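Local coordinates for protein obscurin (Homo sapiens, PDB 2YZ8) that probably helps organise the sarcomere as a giant modular muscle protein, here through one of its many immunoglobulin-like domains, at residues Gly23-Leu28 and Glu64-Asn69; Leu18-Gly23 and Ala89-Thr94; Ser34-Val39 and Cys80-Gln85. All coordinates share one frame; numbering follows the deposited sequence.

In the fold
Three contacts span the immunoglobulin sandwich. Contact 1 reaches farthest into the core, pairing strands 26-32 and 62-67 antiparallel in the four-stranded sheet. Contact 2 is a surface contact at an edge of the facing sheet, where strand 18-21 runs parallel to 85-94. The two share G23 and touch through the sandwich, A26 CB packing on L91 CD2, so their inward side chains belong to one hydrophobic core. Contact 3 lies across the chain's centre, about 24 Å from contact 2 between centres, where strand 76-82, a neighbour of 85-94, meets a loop. Backbone hydrogen bonds dominate contacts 1 and 2, whereas contact 3 relies on apolar packing and carbonyl groups at the edge of one aromatic ring.

Contact 1: Gly23-Leu28 and Glu64-Asn69; sequences GGAATL and ELVVRN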
ATOM      1  N   GLY A  23      -1.893  11.336 -11.995  1.00 23.50           N
ATOM      2  CA  GLY A  23      -1.411  10.741 -13.242  1.00 23.77           C
ATOM      3  C   GLY A  23      -0.225   9.798 -13.129  1.00 24.05           C
ATOM      4  O   GLY A  23       0.039   9.015 -14.046  1.00 24.16           O
ATOM      5  N   GLY A  24       0.491   9.864 -12.008  1.00 24.21           N
ATOM      6  CA  GLY A  24       1.692   9.057 -11.822  1.00 24.67           C
ATOM      7  C   GLY A  24       1.412   7.640 -11.360  1.00 24.79           C
ATOM      8  O   GLY A  24       0.424   7.020 -11.760  1.00 25.05           O
ATOM      9  N   ALA A  25       2.312   7.122 -10.532  1.00 24.81           N
ATOM     10  CA  ALA A  25       2.102   5.866  -9.832  1.00 24.43           C
ATOM     11  C   ALA A  25       2.507   6.078  -8.385  1.00 24.19           C
ATOM     12  O   ALA A  25       3.533   6.697  -8.106  1.00 24.58           O
ATOM     13  CB  ALA A  25       2.922   4.750 -10.463  1.00 24.70           C
ATOM     14  N   ALA A  26       1.684   5.587  -7.467  1.00 23.73           N
ATOM     15  CA  ALA A  26       1.987   5.663  -6.044  1.00 23.03           C
ATOM     16  C   ALA A  26       2.570   4.334  -5.587  1.00 22.40           C
ATOM     17  O   ALA A  26       1.983   3.285  -5.839  1.00 22.41           O
ATOM     18  CB  ALA A  26       0.733   5.992  -5.259  1.00 23.01           C
ATOM     19  N   THR A  27       3.728   4.379  -4.933  1.00 21.65           N
ATOM     20  CA  THR A  27       4.321   3.174  -4.352  1.00 21.12           C
ATOM     21  C   THR A  27       4.277   3.221  -2.828  1.00 20.69           C
ATOM     22  O   THR A  27       5.023   3.975  -2.200  1.00 20.89           O
ATOM     23  CB  THR A  27       5.768   2.935  -4.831  1.00 20.91           C
ATOM     24  OG1 THR A  27       5.793   2.848  -6.259  1.00 21.05           O
ATOM     25  CG2 THR A  27       6.308   1.641  -4.249  1.00 20.83           C
ATOM     26  N   LEU A  28       3.396   2.409  -2.252  1.00 20.09           N
ATOM     27  CA  LEU A  28       3.266   2.291  -0.803  1.00 19.71           C
ATOM     28  C   LEU A  28       4.130   1.139  -0.305  1.00 19.16           C
ATOM     29  O   LEU A  28       3.986   0.002  -0.762  1.00 18.53           O
ATOM     30  CB  LEU A  28       1.803   2.075  -0.415  1.00 20.10           C
ATOM     31  CG  LEU A  28       0.876   3.290  -0.525  1.00 21.29           C
ATOM     32  CD1 LEU A  28       0.848   3.891  -1.928  1.00 22.77           C
ATOM     33  CD2 LEU A  28      -0.516   2.882  -0.117  1.00 22.36           C
ATOM     34  N   GLU A  64       5.275  -3.980  -1.030  1.00 19.70           N
ATOM     35  CA  GLU A  64       5.073  -2.846  -1.917  1.00 18.50           C
ATOM     36  C   GLU A  64       3.708  -2.941  -2.608  1.00 17.44           C
ATOM     37  O   GLU A  64       3.345  -3.996  -3.140  1.00 17.35           O
ATOM     38  CB  GLU A  64       6.208  -2.834  -2.941  1.00 18.57           C
ATOM     39  CG  GLU A  64       6.190  -1.700  -3.941  1.00 19.11           C
ATOM     40  CD  GLU A  64       7.314  -1.806  -4.961  1.00 18.95           C
ATOM     41  OE1 GLU A  64       7.145  -1.301  -6.088  1.00 19.84           O
ATOM     42  OE2 GLU A  64       8.368  -2.395  -4.638  1.00 20.03           O
ATOM     43  N   LEU A  65       2.961  -1.840  -2.582  1.00 15.85           N
ATOM     44  CA  LEU A  65       1.725  -1.705  -3.358  1.00 14.30           C
ATOM     45  C   LEU A  65       1.882  -0.568  -4.356  1.00 13.54           C
ATOM     46  O   LEU A  65       2.161   0.575  -3.982  1.00 13.30           O
ATOM     47  CB  LEU A  65       0.503  -1.437  -2.460  1.00 14.31           C
ATOM     48  CG  LEU A  65      -0.812  -1.059  -3.167  1.00 13.27           C
ATOM     49  CD1 LEU A  65      -1.481  -2.275  -3.808  1.00 12.85           C
ATOM     50  CD2 LEU A  65      -1.781  -0.345  -2.224  1.00 13.49           C
ATOM     51  N   VAL A  66       1.698  -0.892  -5.628  1.00 12.46           N
ATOM     52  CA  VAL A  66       1.761   0.099  -6.681  1.00 11.99           C
ATOM     53  C   VAL A  66       0.335   0.422  -7.111  1.00 11.84           C
ATOM     54  O   VAL A  66      -0.435  -0.466  -7.474  1.00 11.27           O
ATOM     55  CB  VAL A  66       2.631  -0.379  -7.877  1.00 11.72           C
ATOM     56  CG1 VAL A  66       2.790   0.731  -8.905  1.00 11.28           C
ATOM     57  CG2 VAL A  66       4.000  -0.824  -7.386  1.00 11.51           C
ATOM     58  N   VAL A  67      -0.012   1.700  -7.021  1.00 12.16           N
ATOM     59  CA  VAL A  67      -1.303   2.199  -7.473  1.00 12.73           C
ATOM     60  C   VAL A  67      -1.036   2.954  -8.765  1.00 13.25           C
ATOM     61  O   VAL A  67      -0.482   4.051  -8.740  1.00 13.66           O
ATOM     62  CB  VAL A  67      -1.946   3.153  -6.433  1.00 12.65           C
ATOM     63  CG1 VAL A  67      -3.383   3.475  -6.819  1.00 12.54           C
ATOM     64  CG2 VAL A  67      -1.894   2.548  -5.037  1.00 12.53           C
ATOM     65  N   ARG A  68      -1.409   2.357  -9.890  1.00 13.95           N
ATOM     66  CA  ARG A  68      -1.115   2.927 -11.199  1.00 14.49           C
ATOM     67  C   ARG A  68      -2.207   3.900 -11.648  1.00 14.86           C
ATOM     68  O   ARG A  68      -3.313   3.893 -11.100  1.00 14.94           O
ATOM     69  CB  ARG A  68      -0.899   1.813 -12.225  1.00 14.63           C
ATOM     70  CG  ARG A  68       0.419   1.072 -12.028  1.00 15.39           C
ATOM     71  CD  ARG A  68       0.519  -0.172 -12.886  1.00 18.11           C
ATOM     72  NE  ARG A  68      -0.229  -1.283 -12.306  1.00 19.19           N
ATOM     73  CZ  ARG A  68       0.056  -2.565 -12.499  1.00 19.26           C
ATOM     74  NH1 ARG A  68       1.089  -2.924 -13.248  1.00 20.29           N
ATOM     75  NH2 ARG A  68      -0.693  -3.495 -11.927  1.00 20.08           N
ATOM     76  N   ASN A  69      -1.878   4.738 -12.633  1.00 15.17           N
ATOM     77  CA  ASN A  69      -2.795   5.758 -13.166  1.00 15.79           C
ATOM     78  C   ASN A  69      -3.538   6.535 -12.070  1.00 16.25           C
ATOM     79  O   ASN A  69      -4.777   6.543 -12.022  1.00 16.35           O
ATOM     80  CB  ASN A  69      -3.785   5.138 -14.166  1.00 15.67           C
ATOM     81  CG  ASN A  69      -3.099   4.547 -15.393  1.00 16.09           C
ATOM     82  OD1 ASN A  69      -2.191   3.723 -15.282  1.00 16.21           O
ATOM     83  ND2 ASN A  69      -3.547   4.958 -16.576  1.00 16.75           N
TER
HETATM   84  O   HOH W   1       0.976   4.609 -13.572  1.00 51.85           O
HETATM   85  O   HOH W   2       7.571   0.778  -7.785  1.00 46.62           O
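A26 and L28 pair with V67 and L65, joining strands B and E of an I-set immunoglobulin sandwich as antiparallel neighbours. Both are hydrogen-bonded pairs. A26 N reaches V67 O at 2.9 Å, while V67 N returns to A26 O at 2.8 Å. L28 and L65 exchange the same two bonds, and the non-hydrogen-bonded pair T27 and V66 lies between. On the face carrying A26, L28, L65 and V67, the two leucines run side by side, with CD2 of L28 4.1 Å from CD2 of L65. Y78 of strand 76-82 packs against both and against V67, which suits apolar residues here; A26 suits its buried place by being small. On the other face a chi1 of -57° sets T27 OG1 beside the backbone N and leaves CG2 anti to that N, laying the methyl 3.4 Å from CG of E64. From OG1 a water links across to E64 OE1, itself a weak, long ion partner of R57. Toward G24 and N69, another water donates to G24 O at 3.1 Å and accepts from N69 N at 3.0 Å.

Contact 2: Leu18-Gly23 and Ala89-Thr94; sequences LEVLEG and ATLTVT
L18 and L91 meet through two quite different torsions. In L18, CG nearly eclipses the backbone N (chi1 9°), an unusual rotation that carries the branch toward the partner strand; in L91, CG is anti to the backbone N (chi1 169°). Their side chains cross obliquely, with CD1 of L18 3.8 Å from CD1 of L91. The same L18 methyl also rests 3.6 Å from T90 O, and V20 adds its CG2, 4.0 Å from L91 CD1. Branched apolar residues suit this face because it turns inward: L28 packs on L18, while Y78 packs on L91.

The backbone pairing beneath is the parallel junction of strands A' and G, characteristic of I-set immunoglobulin domains, where the A' segment crosses to the sheet containing G. The strand axes diverge by 28°. L18 lies opposite L91 and bonds the residues on either side of it: L18 N donates to T90 O at 3.0 Å and T92 N to L18 O at 2.8 Å. V20, opposite V93, does the same with T92 and T94. E22 N closes the series on T94 O at 2.8 Å, just past the end of the regular strand. L91 directs its backbone bonding the other way, to G76.

The opposite face is mostly polar, as befits a surface. The extended chain of E19 passes across T94, whose OG1 gives OE1 of E19 a weak bond of 3.3 Å, while L21 CD1 lies near T94 O and, a little farther, the T94 methyl. L18 O, already bound by T92 N, also takes a bond from a water that ties the strands together here, bonding both T90 OG1 and T92 OG1, the latter at 2.7 Å.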
ATOM      1  N   LEU A  18       1.836   9.441   2.218  1.00 23.87           N
ATOM      2  CA  LEU A  18       2.441  10.011   1.011  1.00 23.86           C
ATOM      3  C   LEU A  18       1.574  11.016   0.269  1.00 23.34           C
ATOM      4  O   LEU A  18       0.347  10.973   0.339  1.00 23.14           O
ATOM      5  CB  LEU A  18       2.914   8.925   0.034  1.00 24.01           C
ATOM      6  CG  LEU A  18       2.616   7.437   0.170  1.00 24.77           C
ATOM      7  CD1 LEU A  18       1.126   7.137   0.196  1.00 26.11           C
ATOM      8  CD2 LEU A  18       3.290   6.714  -0.990  1.00 24.14           C
ATOM      9  N   GLU A  19       2.246  11.913  -0.446  1.00 23.04           N
ATOM     10  CA  GLU A  19       1.602  12.884  -1.321  1.00 23.14           C
ATOM     11  C   GLU A  19       2.215  12.763  -2.713  1.00 22.80           C
ATOM     12  O   GLU A  19       3.421  12.938  -2.880  1.00 22.58           O
ATOM     13  CB  GLU A  19       1.775  14.304  -0.778  1.00 23.07           C
ATOM     14  CG  GLU A  19       1.024  15.358  -1.580  1.00 24.60           C
ATOM     15  CD  GLU A  19       1.446  16.780  -1.244  1.00 26.71           C
ATOM     16  OE1 GLU A  19       1.971  17.467  -2.149  1.00 28.27           O
ATOM     17  OE2 GLU A  19       1.250  17.215  -0.088  1.00 28.01           O
ATOM     18  N   VAL A  20       1.381  12.456  -3.701  1.00 22.74           N
ATOM     19  CA  VAL A  20       1.847  12.188  -5.065  1.00 22.87           C
ATOM     20  C   VAL A  20       1.015  12.987  -6.066  1.00 22.91           C
ATOM     21  O   VAL A  20      -0.174  13.215  -5.840  1.00 22.56           O
ATOM     22  CB  VAL A  20       1.751  10.672  -5.406  1.00 22.73           C
ATOM     23  CG1 VAL A  20       2.258  10.390  -6.818  1.00 23.48           C
ATOM     24  CG2 VAL A  20       2.531   9.831  -4.404  1.00 22.62           C
ATOM     25  N   LEU A  21       1.646  13.405  -7.164  1.00 22.91           N
ATOM     26  CA  LEU A  21       0.949  14.080  -8.261  1.00 23.09           C
ATOM     27  C   LEU A  21      -0.047  13.156  -8.959  1.00 23.04           C
ATOM     28  O   LEU A  21       0.180  11.949  -9.063  1.00 23.15           O
ATOM     29  CB  LEU A  21       1.943  14.625  -9.299  1.00 23.11           C
ATOM     30  CG  LEU A  21       2.702  15.952  -9.115  1.00 23.99           C
ATOM     31  CD1 LEU A  21       1.786  17.095  -8.659  1.00 23.59           C
ATOM     32  CD2 LEU A  21       3.895  15.807  -8.171  1.00 24.85           C
ATOM     33  N   GLU A  22      -1.138  13.744  -9.439  1.00 23.10           N
ATOM     34  CA  GLU A  22      -2.116  13.071 -10.292  1.00 23.42           C
ATOM     35  C   GLU A  22      -1.433  12.500 -11.542  1.00 23.47           C
ATOM     36  O   GLU A  22      -0.498  13.104 -12.072  1.00 23.49           O
ATOM     37  CB  GLU A  22      -3.192  14.079 -10.706  1.00 23.41           C
ATOM     38  CG  GLU A  22      -4.450  13.481 -11.320  1.00 23.88           C
ATOM     39  CD  GLU A  22      -5.415  14.535 -11.851  1.00 24.06           C
ATOM     40  OE1 GLU A  22      -5.068  15.740 -11.862  1.00 25.05           O
ATOM     41  OE2 GLU A  22      -6.531  14.154 -12.267  1.00 25.25           O
ATOM     42  N   GLY A  23      -1.893  11.336 -11.995  1.00 23.50           N
ATOM     43  CA  GLY A  23      -1.411  10.741 -13.242  1.00 23.77           C
ATOM     44  C   GLY A  23      -0.225   9.798 -13.129  1.00 24.05           C
ATOM     45  O   GLY A  23       0.039   9.015 -14.046  1.00 24.16           O
ATOM     46  N   ALA A  89      -1.724   3.960   6.387  1.00 21.38           N
ATOM     47  CA  ALA A  89      -1.341   5.350   6.113  1.00 21.72           C
ATOM     48  C   ALA A  89      -2.278   5.951   5.062  1.00 21.62           C
ATOM     49  O   ALA A  89      -3.099   5.244   4.484  1.00 21.53           O
ATOM     50  CB  ALA A  89       0.117   5.416   5.641  1.00 21.67           C
ATOM     51  N   THR A  90      -2.144   7.247   4.798  1.00 21.80           N
ATOM     52  CA  THR A  90      -2.975   7.886   3.785  1.00 22.51           C
ATOM     53  C   THR A  90      -2.186   8.299   2.550  1.00 22.35           C
ATOM     54  O   THR A  90      -1.016   8.684   2.633  1.00 22.82           O
ATOM     55  CB  THR A  90      -3.723   9.126   4.316  1.00 22.66           C
ATOM     56  OG1 THR A  90      -2.776  10.086   4.793  1.00 24.00           O
ATOM     57  CG2 THR A  90      -4.681   8.749   5.435  1.00 23.49           C
ATOM     58  N   LEU A  91      -2.854   8.220   1.409  1.00 21.91           N
ATOM     59  CA  LEU A  91      -2.326   8.710   0.155  1.00 21.64           C
ATOM     60  C   LEU A  91      -3.058   9.990  -0.220  1.00 21.36           C
ATOM     61  O   LEU A  91      -4.281   9.996  -0.326  1.00 21.14           O
ATOM     62  CB  LEU A  91      -2.514   7.647  -0.931  1.00 21.34           C
ATOM     63  CG  LEU A  91      -2.268   7.982  -2.409  1.00 21.78           C
ATOM     64  CD1 LEU A  91      -0.863   8.529  -2.663  1.00 21.64           C
ATOM     65  CD2 LEU A  91      -2.518   6.736  -3.249  1.00 21.73           C
ATOM     66  N   THR A  92      -2.308  11.075  -0.396  1.00 21.57           N
ATOM     67  CA  THR A  92      -2.872  12.347  -0.845  1.00 21.73           C
ATOM     68  C   THR A  92      -2.493  12.543  -2.308  1.00 22.04           C
ATOM     69  O   THR A  92      -1.332  12.368  -2.685  1.00 21.91           O
ATOM     70  CB  THR A  92      -2.379  13.532   0.035  1.00 21.81           C
ATOM     71  OG1 THR A  92      -2.825  13.334   1.378  1.00 21.32           O
ATOM     72  CG2 THR A  92      -2.915  14.886  -0.462  1.00 21.98           C
ATOM     73  N   VAL A  93      -3.482  12.881  -3.134  1.00 22.30           N
ATOM     74  CA  VAL A  93      -3.241  13.113  -4.556  1.00 21.90           C
ATOM     75  C   VAL A  93      -3.368  14.600  -4.855  1.00 22.37           C
ATOM     76  O   VAL A  93      -4.364  15.237  -4.486  1.00 22.32           O
ATOM     77  CB  VAL A  93      -4.178  12.257  -5.448  1.00 21.95           C
ATOM     78  CG1 VAL A  93      -4.000  12.605  -6.935  1.00 21.58           C
ATOM     79  CG2 VAL A  93      -3.897  10.770  -5.211  1.00 21.44           C
ATOM     80  N   THR A  94      -2.336  15.151  -5.496  1.00 22.49           N
ATOM     81  CA  THR A  94      -2.284  16.581  -5.827  1.00 22.43           C
ATOM     82  C   THR A  94      -2.554  16.763  -7.315  1.00 22.30           C
ATOM     83  O   THR A  94      -1.982  16.048  -8.152  1.00 22.02           O
ATOM     84  CB  THR A  94      -0.906  17.173  -5.453  1.00 22.77           C
ATOM     85  OG1 THR A  94      -0.686  17.008  -4.046  1.00 23.91           O
ATOM     86  CG2 THR A  94      -0.813  18.656  -5.801  1.00 22.80           C
TER
HETATM   87  O   HOH W   3      -1.183  11.605   2.724  1.00 27.42           O

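Contact 3: Ser34-Val39 and Cys80-Gln85; sequences SVAAPV and CSFGDQ
C80 SG touches V39, 3.8 Å from its CB, where strand F of the immunoglobulin fold passes the loop joining strands B and C. The sulfur is anti to the backbone N of C80, which directs it at the valine; V39 CG2 lies close to it as well. Both residues also pack on L63, so small and branched apolar groups suit the side facing L63, where C80 is buried.

At S81 the backbone takes over. Its carbonyl O receives a CA-H...O contact from V39 CA at 3.4 Å, rather bent at the hydrogen, and the serine hydroxyl makes a weak hydrogen bond to K40 O.

F82 carries most of the contact. With chi1 at -179°, CG stands anti to the backbone N and the ring reaches into the curve of residues 36-39. P38 O comes to the ring's edge, near its plane, 3.3 Å from CD2, and the A37 carbonyl follows, its C 3.7 Å from CE2. The cis peptide between A37 and P38 probably helps the chain bend round this edge. Carbonyl oxygens there probably gain from the weakly positive ring hydrogens. A36 CB approaches obliquely, 3.6 Å from CZ, and V39 CG1 lies 4.0 Å from F82 CB, the valine and phenylalanine side chains crossing at about a right angle.

Beyond the ring, G83 and D84 form the corner of a type II' turn, the tight FG hairpin. Its positive phi (58°) at G83 is one that glycine adopts easily. F82 N bonds Q85 O and Q85 N bonds F82 O, each at 2.8 Å, which close the turn and hold the backbone of F82 in place. V9 packs on both A36 and F82, and the hairpin leads straight into strand 85-94, while the 34-39 loop bridges from strand 26-32 in one sheet to strand 40-43 in the other.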
ATOM      1  N   SER A  34      10.010 -10.607   9.450  1.00 17.33           N
ATOM      2  CA  SER A  34      10.628 -11.726   8.744  1.00 17.60           C
ATOM      3  C   SER A  34       9.925 -11.952   7.407  1.00 17.34           C
ATOM      4  O   SER A  34       8.876 -11.364   7.141  1.00 17.10           O
ATOM      5  CB  SER A  34      10.645 -13.000   9.603  1.00 17.82           C
ATOM      6  OG  SER A  34       9.348 -13.382  10.007  1.00 18.99           O
ATOM      7  N   VAL A  35      10.515 -12.787   6.560  1.00 16.92           N
ATOM      8  CA  VAL A  35       9.935 -13.086   5.256  1.00 16.70           C
ATOM      9  C   VAL A  35       8.711 -13.974   5.461  1.00 16.49           C
ATOM     10  O   VAL A  35       8.838 -15.157   5.782  1.00 16.64           O
ATOM     11  CB  VAL A  35      10.960 -13.756   4.309  1.00 16.64           C
ATOM     12  CG1 VAL A  35      10.345 -14.003   2.935  1.00 16.71           C
ATOM     13  CG2 VAL A  35      12.205 -12.888   4.177  1.00 17.00           C
ATOM     14  N   ALA A  36       7.527 -13.388   5.312  1.00 16.30           N
ATOM     15  CA  ALA A  36       6.279 -14.133   5.467  1.00 16.05           C
ATOM     16  C   ALA A  36       5.253 -13.702   4.424  1.00 15.90           C
ATOM     17  O   ALA A  36       5.353 -12.611   3.864  1.00 16.00           O
ATOM     18  CB  ALA A  36       5.729 -13.968   6.879  1.00 16.19           C
ATOM     19  N   ALA A  37       4.281 -14.574   4.161  1.00 15.79           N
ATOM     20  CA  ALA A  37       3.222 -14.318   3.180  1.00 15.91           C
ATOM     21  C   ALA A  37       2.041 -15.263   3.412  1.00 16.10           C
ATOM     22  O   ALA A  37       2.199 -16.286   4.078  1.00 15.59           O
ATOM     23  CB  ALA A  37       3.763 -14.473   1.758  1.00 16.05           C
ATOM     24  N   PRO A  38       0.851 -14.929   2.869  1.00 16.35           N
ATOM     25  CA  PRO A  38       0.512 -13.721   2.120  1.00 16.30           C
ATOM     26  C   PRO A  38       0.040 -12.551   2.993  1.00 16.37           C
ATOM     27  O   PRO A  38      -0.536 -12.752   4.063  1.00 16.13           O
ATOM     28  CB  PRO A  38      -0.629 -14.194   1.219  1.00 16.35           C
ATOM     29  CG  PRO A  38      -1.335 -15.216   2.036  1.00 16.56           C
ATOM     30  CD  PRO A  38      -0.292 -15.861   2.935  1.00 16.54           C
ATOM     31  N   VAL A  39       0.301 -11.335   2.532  1.00 16.17           N
ATOM     32  CA  VAL A  39      -0.251 -10.161   3.178  1.00 16.15           C
ATOM     33  C   VAL A  39      -1.502  -9.736   2.415  1.00 15.72           C
ATOM     34  O   VAL A  39      -1.689 -10.115   1.256  1.00 15.10           O
ATOM     35  CB  VAL A  39       0.771  -9.000   3.265  1.00 16.57           C
ATOM     36  CG1 VAL A  39       1.974  -9.411   4.130  1.00 16.82           C
ATOM     37  CG2 VAL A  39       1.218  -8.561   1.871  1.00 17.32           C
ATOM     38  N   CYS A  80      -2.083  -2.427   5.219  1.00 20.00           N
ATOM     39  CA  CYS A  80      -1.515  -3.748   4.951  1.00 19.76           C
ATOM     40  C   CYS A  80      -1.679  -4.585   6.205  1.00 19.90           C
ATOM     41  O   CYS A  80      -1.544  -4.071   7.325  1.00 19.35           O
ATOM     42  CB  CYS A  80      -0.045  -3.656   4.544  1.00 19.49           C
ATOM     43  SG  CYS A  80       0.638  -5.223   3.909  1.00 21.13           S
ATOM     44  N   SER A  81      -1.999  -5.864   6.021  1.00 19.72           N
ATOM     45  CA  SER A  81      -2.287  -6.743   7.146  1.00 19.96           C
ATOM     46  C   SER A  81      -1.690  -8.128   6.972  1.00 19.76           C
ATOM     47  O   SER A  81      -1.709  -8.694   5.876  1.00 19.52           O
ATOM     48  CB  SER A  81      -3.795  -6.858   7.360  1.00 20.49           C
ATOM     49  OG  SER A  81      -4.398  -7.537   6.275  1.00 22.19           O
ATOM     50  N   PHE A  82      -1.152  -8.661   8.062  1.00 19.48           N
ATOM     51  CA  PHE A  82      -0.679 -10.040   8.088  1.00 19.33           C
ATOM     52  C   PHE A  82      -1.109 -10.677   9.401  1.00 19.27           C
ATOM     53  O   PHE A  82      -0.740 -10.203  10.483  1.00 18.86           O
ATOM     54  CB  PHE A  82       0.840 -10.132   7.907  1.00 19.04           C
ATOM     55  CG  PHE A  82       1.357 -11.545   7.904  1.00 19.63           C
ATOM     56  CD1 PHE A  82       1.959 -12.088   9.039  1.00 19.50           C
ATOM     57  CD2 PHE A  82       1.212 -12.346   6.777  1.00 18.90           C
ATOM     58  CE1 PHE A  82       2.427 -13.408   9.043  1.00 19.25           C
ATOM     59  CE2 PHE A  82       1.673 -13.668   6.774  1.00 18.93           C
ATOM     60  CZ  PHE A  82       2.276 -14.198   7.914  1.00 18.81           C
ATOM     61  N   GLY A  83      -1.890 -11.747   9.295  1.00 19.42           N
ATOM     62  CA  GLY A  83      -2.451 -12.410  10.463  1.00 19.99           C
ATOM     63  C   GLY A  83      -3.275 -11.407  11.241  1.00 20.26           C
ATOM     64  O   GLY A  83      -4.229 -10.840  10.709  1.00 20.29           O
ATOM     65  N   ASP A  84      -2.869 -11.158  12.484  1.00 20.47           N
ATOM     66  CA  ASP A  84      -3.544 -10.199  13.370  1.00 20.84           C
ATOM     67  C   ASP A  84      -2.940  -8.793  13.321  1.00 20.42           C
ATOM     68  O   ASP A  84      -3.475  -7.858  13.916  1.00 20.46           O
ATOM     69  CB  ASP A  84      -3.540 -10.719  14.816  1.00 21.16           C
ATOM     70  CG  ASP A  84      -2.148 -11.165  15.290  1.00 22.98           C
ATOM     71  OD1 ASP A  84      -1.197 -11.243  14.471  1.00 25.13           O
ATOM     72  OD2 ASP A  84      -2.008 -11.451  16.498  1.00 24.48           O
ATOM     73  N   GLN A  85      -1.833  -8.652  12.603  1.00 20.17           N
ATOM     74  CA  GLN A  85      -1.072  -7.409  12.563  1.00 19.97           C
ATOM     75  C   GLN A  85      -1.481  -6.538  11.382  1.00 20.07           C
ATOM     76  O   GLN A  85      -1.751  -7.040  10.292  1.00 20.09           O
ATOM     77  CB  GLN A  85       0.431  -7.708  12.495  1.00 20.07           C
ATOM     78  CG  GLN A  85       0.979  -8.501  13.684  1.00 19.75           C
ATOM     79  CD  GLN A  85       0.908  -7.739  15.002  1.00 20.47           C
ATOM     80  OE1 GLN A  85       0.450  -8.271  16.010  1.00 21.51           O
ATOM     81  NE2 GLN A  85       1.360  -6.492  14.998  1.00 19.98           N
TER